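Local coordinates for protein L-lysine 6-monooxygenase (Pseudomonas syringae pv. tomato, PDB 5CQF) that probably hydroxylates the side-chain amine of L-lysine with the help of FAD and NADPH, a step of siderophore biosynthesis, at residues A16-F21 with I26-A31; G183-H188 with I319-D324; G145-V150 with S362-W367. All blocks are in the same frame, centred on the assembly; numbering follows the deposited sequence.

Interaction 1: A16-F21 with I26-A31; sequences AICIGF and IALACA
A chi1 of -152° sets CG of F21 roughly opposite the backbone N and swings its ring across to the helix, where I26 lies against it; I26 in turn has CG1 beside its own backbone N (chi1 -74°), which lays that methylene over the ring. The two side chains cross at about a right angle. I26 CG1 stands 3.7 Å from the centroid of the F21 ring, 18° off the normal, a CH-pi contact displaced toward the rim, with F21 CE2 nearest at 3.6 Å. Beyond it, I26 CD1 packs 3.5 Å from the carbonyl O of F21. A29 takes the ring differently: its CB sits near the ring plane at the edge, 4.0 Å from F21 CE1. Earlier on the strand, C18 SG meets L28 CD2 at 4.1 Å, a lighter apolar touch that bridges strand and helix. G20 starts the turn at backbone angles that favour glycine, and with G22 and G25 it fits the GxGxxG pattern of a Rossmann-type nucleotide-binding fold, consistent with an FAD enzyme. All five touching residues are buried. Strand 16-19 and helix 23-37 open a beta-alpha-beta unit that ends in strand 47-50, whose Y49 meets the F21 ring edge-to-face; helix 111-125 packs on F21 and I26, and helix 412-428 on L28.

Interaction 2: G183-H188 with I319-D324; sequences GPTLFH and IEHTAD
A type I beta turn from G183 to L186 leads into strand 186-188, an outermost strand of a five-stranded parallel sheet, and here it meets strand 314-322 of a separate three-stranded antiparallel sheet. The contact is small, 83 Å² in all, and rests on two aliphatic ends: L186 and I319 reach toward each other tip to tip, with L186 CD1 3.9 Å from I319 CD1. Both side chains are extended from their backbones. In I319, CG1 lies anti to the backbone N (chi1 175°) and chi2 is also near 180°, which pushes CD1 out to the full length of the chain. The backbones stay well apart: the nearest CA atoms across the contact, L186 CA and H321 CA, are 9.7 Å from each other. Nearer the surface, T185 OG1 comes obliquely to the H321 ring, 4.3 Å from H321 NE2, too far for a bond; that hydroxyl is instead hydrogen-bonded to Y326 OH, while the Y326 ring stacks on H321. Y326 thus connects T185 and H321, which hardly touch directly. At the strand's last residue, T322 OG1 accepts from D324 N at 3.1 Å, an ST turn in the link to strand 325-332. That neighbouring strand fills in around the apolar pair, Y326 touching L186 and V328 touching I319. On the parallel-sheet side, strand 345-348 lies next to 186-188, its V346 and L348 packing on L186, and helix 192-198 packs against F187.

Interaction 3: G145-V150 with S362-W367; sequences GRLQEV and SGLQPW
L147 lies over one face of the W367 indole, and the two side chains cross obliquely. The methylene does the touching: L147 CB is 3.6 Å from the centroid of the five-membered ring and 16° off its normal, a CH-pi contact shifted toward the rim. The closest approach is to W367 CD1, 3.4 Å from L147 CB. Farther out, L147 CD2 swings past the ring to W367 CB at 3.8 Å, so the leucine packs against the root of the indole as well as its face. P366 CB backs the opposite face, while G363 O and L364 CA lie in plane at the edge, which pins the indole between its own turn and the strand. In W367, chi1 of -57° places the indole toward the strand, and chi2 of -87° turns its face to L147. Residues 362-367 form 3-10 turns, with W367 N hydrogen-bonded to L364 O at 2.9 Å, and this tight winding puts L364 and W367 on the same strand-facing side. They lie in the long connection between strands 345-348 and 393-396; residues 145-150 enter the middle strand, 147-154, of a three-stranded antiparallel sheet, so the contact seats that connection on the sheet. L364 makes the second apolar contact. Its side chain crosses that of V150 at about a right angle, with L364 CD1 3.6 Å from V150 CG1; the same methyl is 3.9 Å from L147 CD1, L147 also lying about square to it. Q148 interrupts the regular strand, consistent with a beta bulge, so L147 and V150 face one side. P140 of strand 137-142 packs on L147 and L364, I142 touches W367, and the backbones of L147 and W367 are hydrogen-bonded to C390 and Q387 respectively.

In the fold
From the N terminus, interaction 1 closes first, within a few residues, joining the first strand of one parallel sheet to the helix that follows it. Interaction 3 opens next at 145-150 and closes only at 362-367, more than 200 residues on, tying the antiparallel sheet of strand 147-154 to the connection between strands 345-348 and 393-396. Between those ends lies interaction 2, which opens at 183-188, closes at 319-324 and is thus wholly enclosed by the longer span. It joins the second parallel sheet to another antiparallel sheet, on the opposite side of the chain's centre from interaction 1. Interactions 1 and 3 lie closer, their centres about 23 Å apart, against about 42 Å between those of 2 and 3.

Interaction 1: A16-F21 with I26-A31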
# COMPACT_ATOMS: atom_id res chain seq x y z
N ALA A 16 -40.99 -23.22 -8.70
CA ALA A 16 -40.14 -23.20 -7.54
C ALA A 16 -40.47 -22.04 -6.61
O ALA A 16 -41.02 -21.02 -7.04
CB ALA A 16 -38.69 -23.12 -7.98
N ILE A 17 -40.13 -22.21 -5.33
CA ILE A 17 -40.19 -21.13 -4.35
C ILE A 17 -38.83 -21.01 -3.70
O ILE A 17 -38.23 -22.02 -3.28
CB ILE A 17 -41.24 -21.38 -3.25
CG1 ILE A 17 -42.66 -21.52 -3.84
CG2 ILE A 17 -41.22 -20.26 -2.22
CD1 ILE A 17 -43.28 -20.20 -4.26
N CYS A 18 -38.33 -19.78 -3.64
CA CYS A 18 -37.10 -19.47 -2.92
C CYS A 18 -37.46 -18.69 -1.69
O CYS A 18 -38.18 -17.70 -1.78
CB CYS A 18 -36.16 -18.64 -3.78
SG CYS A 18 -34.63 -18.10 -2.94
N ILE A 19 -37.00 -19.14 -0.52
CA ILE A 19 -37.25 -18.39 0.69
C ILE A 19 -36.03 -17.53 0.98
O ILE A 19 -34.94 -18.04 1.19
CB ILE A 19 -37.55 -19.31 1.89
CG1 ILE A 19 -38.81 -20.14 1.61
CG2 ILE A 19 -37.83 -18.48 3.13
CD1 ILE A 19 -39.09 -21.19 2.66
N GLY A 20 -36.24 -16.21 0.99
CA GLY A 20 -35.21 -15.23 1.28
C GLY A 20 -34.95 -14.42 0.03
O GLY A 20 -34.77 -14.97 -1.07
N PHE A 21 -34.93 -13.10 0.17
CA PHE A 21 -34.47 -12.25 -0.92
C PHE A 21 -33.37 -11.32 -0.46
O PHE A 21 -33.34 -10.14 -0.82
CB PHE A 21 -35.63 -11.50 -1.58
CG PHE A 21 -35.39 -11.18 -3.02
CD1 PHE A 21 -35.26 -12.19 -3.94
CD2 PHE A 21 -35.32 -9.88 -3.46
CE1 PHE A 21 -35.05 -11.92 -5.28
CE2 PHE A 21 -35.10 -9.59 -4.80
CZ PHE A 21 -34.96 -10.62 -5.72
N ILE A 26 -31.12 -12.86 -4.41
CA ILE A 26 -31.00 -11.89 -5.49
C ILE A 26 -30.09 -12.44 -6.57
O ILE A 26 -30.37 -12.32 -7.78
CB ILE A 26 -30.49 -10.56 -4.97
CG1 ILE A 26 -31.60 -9.87 -4.19
CG2 ILE A 26 -30.03 -9.69 -6.11
CD1 ILE A 26 -31.11 -8.83 -3.23
N ALA A 27 -29.02 -13.08 -6.12
CA ALA A 27 -28.07 -13.69 -7.02
C ALA A 27 -28.75 -14.72 -7.86
O ALA A 27 -28.46 -14.82 -9.02
CB ALA A 27 -26.94 -14.34 -6.26
N LEU A 28 -29.61 -15.54 -7.25
CA LEU A 28 -30.39 -16.55 -7.97
C LEU A 28 -31.33 -15.94 -8.97
O LEU A 28 -31.40 -16.42 -10.10
CB LEU A 28 -31.19 -17.40 -7.00
CG LEU A 28 -31.96 -18.54 -7.62
CD1 LEU A 28 -31.04 -19.60 -8.19
CD2 LEU A 28 -32.86 -19.10 -6.54
N ALA A 29 -32.08 -14.93 -8.57
CA ALA A 29 -32.93 -14.20 -9.53
C ALA A 29 -32.14 -13.62 -10.68
O ALA A 29 -32.61 -13.65 -11.82
CB ALA A 29 -33.71 -13.09 -8.85
N CYS A 30 -30.92 -13.14 -10.42
CA CYS A 30 -30.11 -12.63 -11.52
C CYS A 30 -29.81 -13.71 -12.55
O CYS A 30 -29.77 -13.43 -13.72
CB CYS A 30 -28.80 -12.02 -11.03
SG CYS A 30 -29.00 -10.48 -10.13
N ALA A 31 -29.58 -14.94 -12.13
CA ALA A 31 -29.36 -16.02 -13.11
C ALA A 31 -30.58 -16.22 -13.98
O ALA A 31 -30.46 -16.40 -15.19
CB ALA A 31 -29.01 -17.33 -12.43

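Interaction 2: G183-H188 with I319-D324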
# COMPACT_ATOMS: atom_id res chain seq x y z
N GLY A 183 -31.71 -8.11 25.77
CA GLY A 183 -32.43 -6.87 26.00
C GLY A 183 -31.70 -5.65 25.46
O GLY A 183 -30.71 -5.77 24.73
N PRO A 184 -32.18 -4.46 25.80
CA PRO A 184 -31.58 -3.22 25.31
C PRO A 184 -30.10 -3.02 25.68
O PRO A 184 -29.41 -2.30 24.97
CB PRO A 184 -32.43 -2.12 25.96
CG PRO A 184 -33.73 -2.76 26.28
CD PRO A 184 -33.44 -4.22 26.53
N THR A 185 -29.65 -3.61 26.78
CA THR A 185 -28.28 -3.45 27.25
C THR A 185 -27.42 -4.72 27.12
O THR A 185 -26.25 -4.71 27.49
CB THR A 185 -28.20 -2.96 28.71
OG1 THR A 185 -28.87 -3.88 29.57
CG2 THR A 185 -28.80 -1.57 28.87
N LEU A 186 -27.97 -5.81 26.62
CA LEU A 186 -27.17 -6.97 26.30
C LEU A 186 -27.74 -7.57 25.04
O LEU A 186 -28.90 -8.01 25.03
CB LEU A 186 -27.18 -7.96 27.46
CG LEU A 186 -26.28 -9.18 27.28
CD1 LEU A 186 -25.79 -9.74 28.61
CD2 LEU A 186 -26.99 -10.26 26.48
N PHE A 187 -26.97 -7.56 23.95
CA PHE A 187 -27.53 -7.99 22.66
C PHE A 187 -26.53 -8.62 21.74
O PHE A 187 -25.32 -8.48 21.95
CB PHE A 187 -28.22 -6.83 21.94
CG PHE A 187 -27.42 -5.55 21.95
CD1 PHE A 187 -26.55 -5.26 20.92
CD2 PHE A 187 -27.56 -4.65 22.97
CE1 PHE A 187 -25.84 -4.09 20.91
CE2 PHE A 187 -26.85 -3.46 22.98
CZ PHE A 187 -25.97 -3.19 21.96
N HIS A 188 -27.04 -9.28 20.71
CA HIS A 188 -26.20 -9.92 19.70
C HIS A 188 -25.80 -8.90 18.66
O HIS A 188 -26.52 -7.91 18.45
CB HIS A 188 -26.99 -11.04 19.01
CG HIS A 188 -26.17 -11.95 18.16
ND1 HIS A 188 -26.16 -11.86 16.79
CD2 HIS A 188 -25.36 -12.98 18.48
CE1 HIS A 188 -25.37 -12.79 16.30
NE2 HIS A 188 -24.87 -13.49 17.30
N ILE A 319 -22.27 -14.16 35.12
CA ILE A 319 -22.75 -12.83 34.80
C ILE A 319 -24.09 -12.59 35.48
O ILE A 319 -24.93 -13.49 35.53
CB ILE A 319 -22.90 -12.65 33.27
CG1 ILE A 319 -23.51 -11.29 32.92
CG2 ILE A 319 -23.74 -13.76 32.66
CD1 ILE A 319 -23.33 -10.90 31.47
N GLU A 320 -24.29 -11.40 36.04
CA GLU A 320 -25.60 -11.06 36.56
C GLU A 320 -25.91 -9.61 36.32
O GLU A 320 -25.03 -8.77 36.29
CB GLU A 320 -25.76 -11.42 38.04
CG GLU A 320 -24.73 -10.83 39.00
CD GLU A 320 -25.01 -11.22 40.46
OE1 GLU A 320 -24.18 -11.97 41.04
OE2 GLU A 320 -26.04 -10.77 41.03
N HIS A 321 -27.20 -9.35 36.13
CA HIS A 321 -27.71 -8.02 35.92
C HIS A 321 -28.05 -7.47 37.30
O HIS A 321 -28.86 -8.03 38.02
CB HIS A 321 -28.94 -8.11 35.02
CG HIS A 321 -29.43 -6.79 34.50
ND1 HIS A 321 -30.77 -6.56 34.23
CD2 HIS A 321 -28.78 -5.65 34.17
CE1 HIS A 321 -30.91 -5.33 33.76
NE2 HIS A 321 -29.72 -4.76 33.71
N THR A 322 -27.38 -6.41 37.69
CA THR A 322 -27.70 -5.71 38.91
C THR A 322 -28.31 -4.34 38.57
O THR A 322 -28.53 -3.99 37.40
CB THR A 322 -26.43 -5.52 39.76
OG1 THR A 322 -25.57 -4.56 39.14
CG2 THR A 322 -25.67 -6.82 39.87
N ALA A 323 -28.57 -3.56 39.61
CA ALA A 323 -29.07 -2.20 39.47
C ALA A 323 -28.01 -1.28 38.90
O ALA A 323 -28.34 -0.22 38.39
CB ALA A 323 -29.56 -1.68 40.82
N ASP A 324 -26.73 -1.66 39.01
CA ASP A 324 -25.63 -0.83 38.49
C ASP A 324 -24.94 -1.43 37.24
O ASP A 324 -23.72 -1.29 37.12
CB ASP A 324 -24.58 -0.64 39.58
CG ASP A 324 -25.20 -0.38 40.92
OD1 ASP A 324 -25.31 -1.36 41.70
OD2 ASP A 324 -25.57 0.78 41.19

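Interaction 3: G145-V150 with S362-W367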
# COMPACT_ATOMS: atom_id res chain seq x y z
N GLY A 145 -49.05 -42.26 -0.48
CA GLY A 145 -48.13 -42.67 0.59
C GLY A 145 -46.70 -42.16 0.41
O GLY A 145 -45.78 -42.62 1.10
N ARG A 146 -46.51 -41.22 -0.52
CA ARG A 146 -45.20 -40.64 -0.81
C ARG A 146 -45.36 -39.12 -0.99
O ARG A 146 -46.40 -38.65 -1.46
CB ARG A 146 -44.58 -41.29 -2.07
CG ARG A 146 -44.26 -42.78 -1.92
CD ARG A 146 -43.43 -43.35 -3.08
NE ARG A 146 -41.99 -43.05 -2.96
CZ ARG A 146 -41.08 -43.25 -3.92
NH1 ARG A 146 -41.41 -43.75 -5.10
NH2 ARG A 146 -39.80 -42.93 -3.69
N LEU A 147 -44.34 -38.35 -0.58
CA LEU A 147 -44.41 -36.88 -0.62
C LEU A 147 -44.29 -36.34 -2.05
O LEU A 147 -43.27 -36.57 -2.71
CB LEU A 147 -43.30 -36.28 0.26
CG LEU A 147 -43.09 -34.75 0.26
CD1 LEU A 147 -43.88 -34.01 1.33
CD2 LEU A 147 -41.60 -34.47 0.42
N GLN A 148 -45.31 -35.61 -2.51
CA GLN A 148 -45.38 -35.09 -3.89
C GLN A 148 -45.26 -33.55 -4.01
O GLN A 148 -44.89 -33.07 -5.07
CB GLN A 148 -46.70 -35.51 -4.57
CG GLN A 148 -47.01 -37.01 -4.60
CD GLN A 148 -46.20 -37.81 -5.63
OE1 GLN A 148 -45.71 -37.27 -6.63
NE2 GLN A 148 -46.08 -39.12 -5.38
N GLU A 149 -45.64 -32.81 -2.97
CA GLU A 149 -45.60 -31.33 -2.95
C GLU A 149 -45.34 -30.82 -1.53
O GLU A 149 -45.37 -31.61 -0.58
CB GLU A 149 -46.92 -30.75 -3.44
CG GLU A 149 -46.99 -30.49 -4.94
CD GLU A 149 -48.29 -29.79 -5.36
OE1 GLU A 149 -49.35 -30.12 -4.78
OE2 GLU A 149 -48.23 -28.92 -6.27
N VAL A 150 -45.07 -29.52 -1.39
CA VAL A 150 -45.05 -28.88 -0.08
C VAL A 150 -45.85 -27.62 -0.15
O VAL A 150 -45.99 -27.04 -1.21
CB VAL A 150 -43.62 -28.52 0.43
CG1 VAL A 150 -42.82 -29.78 0.72
CG2 VAL A 150 -42.86 -27.62 -0.53
N SER A 362 -38.99 -28.55 9.70
CA SER A 362 -39.44 -29.41 10.82
C SER A 362 -40.41 -30.48 10.40
O SER A 362 -40.23 -31.65 10.73
CB SER A 362 -40.15 -28.56 11.87
OG SER A 362 -39.24 -27.80 12.60
N GLY A 363 -41.44 -30.05 9.70
CA GLY A 363 -42.55 -30.94 9.31
C GLY A 363 -42.24 -31.90 8.18
O GLY A 363 -43.05 -32.78 7.88
N LEU A 364 -41.08 -31.75 7.53
CA LEU A 364 -40.73 -32.62 6.43
C LEU A 364 -39.72 -33.69 6.85
O LEU A 364 -39.33 -34.50 6.03
CB LEU A 364 -40.21 -31.83 5.22
CG LEU A 364 -41.09 -30.77 4.55
CD1 LEU A 364 -42.27 -31.41 3.83
CD2 LEU A 364 -41.59 -29.74 5.55
N GLN A 365 -39.34 -33.73 8.13
CA GLN A 365 -38.35 -34.70 8.61
C GLN A 365 -38.50 -36.14 8.12
O GLN A 365 -37.50 -36.77 7.78
CB GLN A 365 -38.27 -34.70 10.14
CG GLN A 365 -37.52 -33.49 10.67
CD GLN A 365 -36.90 -33.71 12.03
OE1 GLN A 365 -36.22 -34.72 12.28
NE2 GLN A 365 -37.08 -32.73 12.91
N PRO A 366 -39.74 -36.66 8.06
CA PRO A 366 -39.90 -38.04 7.60
C PRO A 366 -39.46 -38.32 6.17
O PRO A 366 -39.18 -39.47 5.86
CB PRO A 366 -41.41 -38.29 7.76
CG PRO A 366 -41.83 -37.33 8.81
CD PRO A 366 -41.02 -36.10 8.54
N TRP A 367 -39.38 -37.30 5.31
CA TRP A 367 -38.93 -37.46 3.92
C TRP A 367 -37.50 -36.95 3.69
O TRP A 367 -37.03 -36.89 2.56
CB TRP A 367 -39.91 -36.76 2.96
CG TRP A 367 -41.28 -37.31 3.15
CD1 TRP A 367 -41.81 -38.40 2.53
CD2 TRP A 367 -42.26 -36.87 4.10
NE1 TRP A 367 -43.06 -38.66 3.01
CE2 TRP A 367 -43.37 -37.74 3.98
CE3 TRP A 367 -42.32 -35.83 5.04
CZ2 TRP A 367 -44.54 -37.61 4.76
CZ3 TRP A 367 -43.46 -35.69 5.82
CH2 TRP A 367 -44.56 -36.58 5.67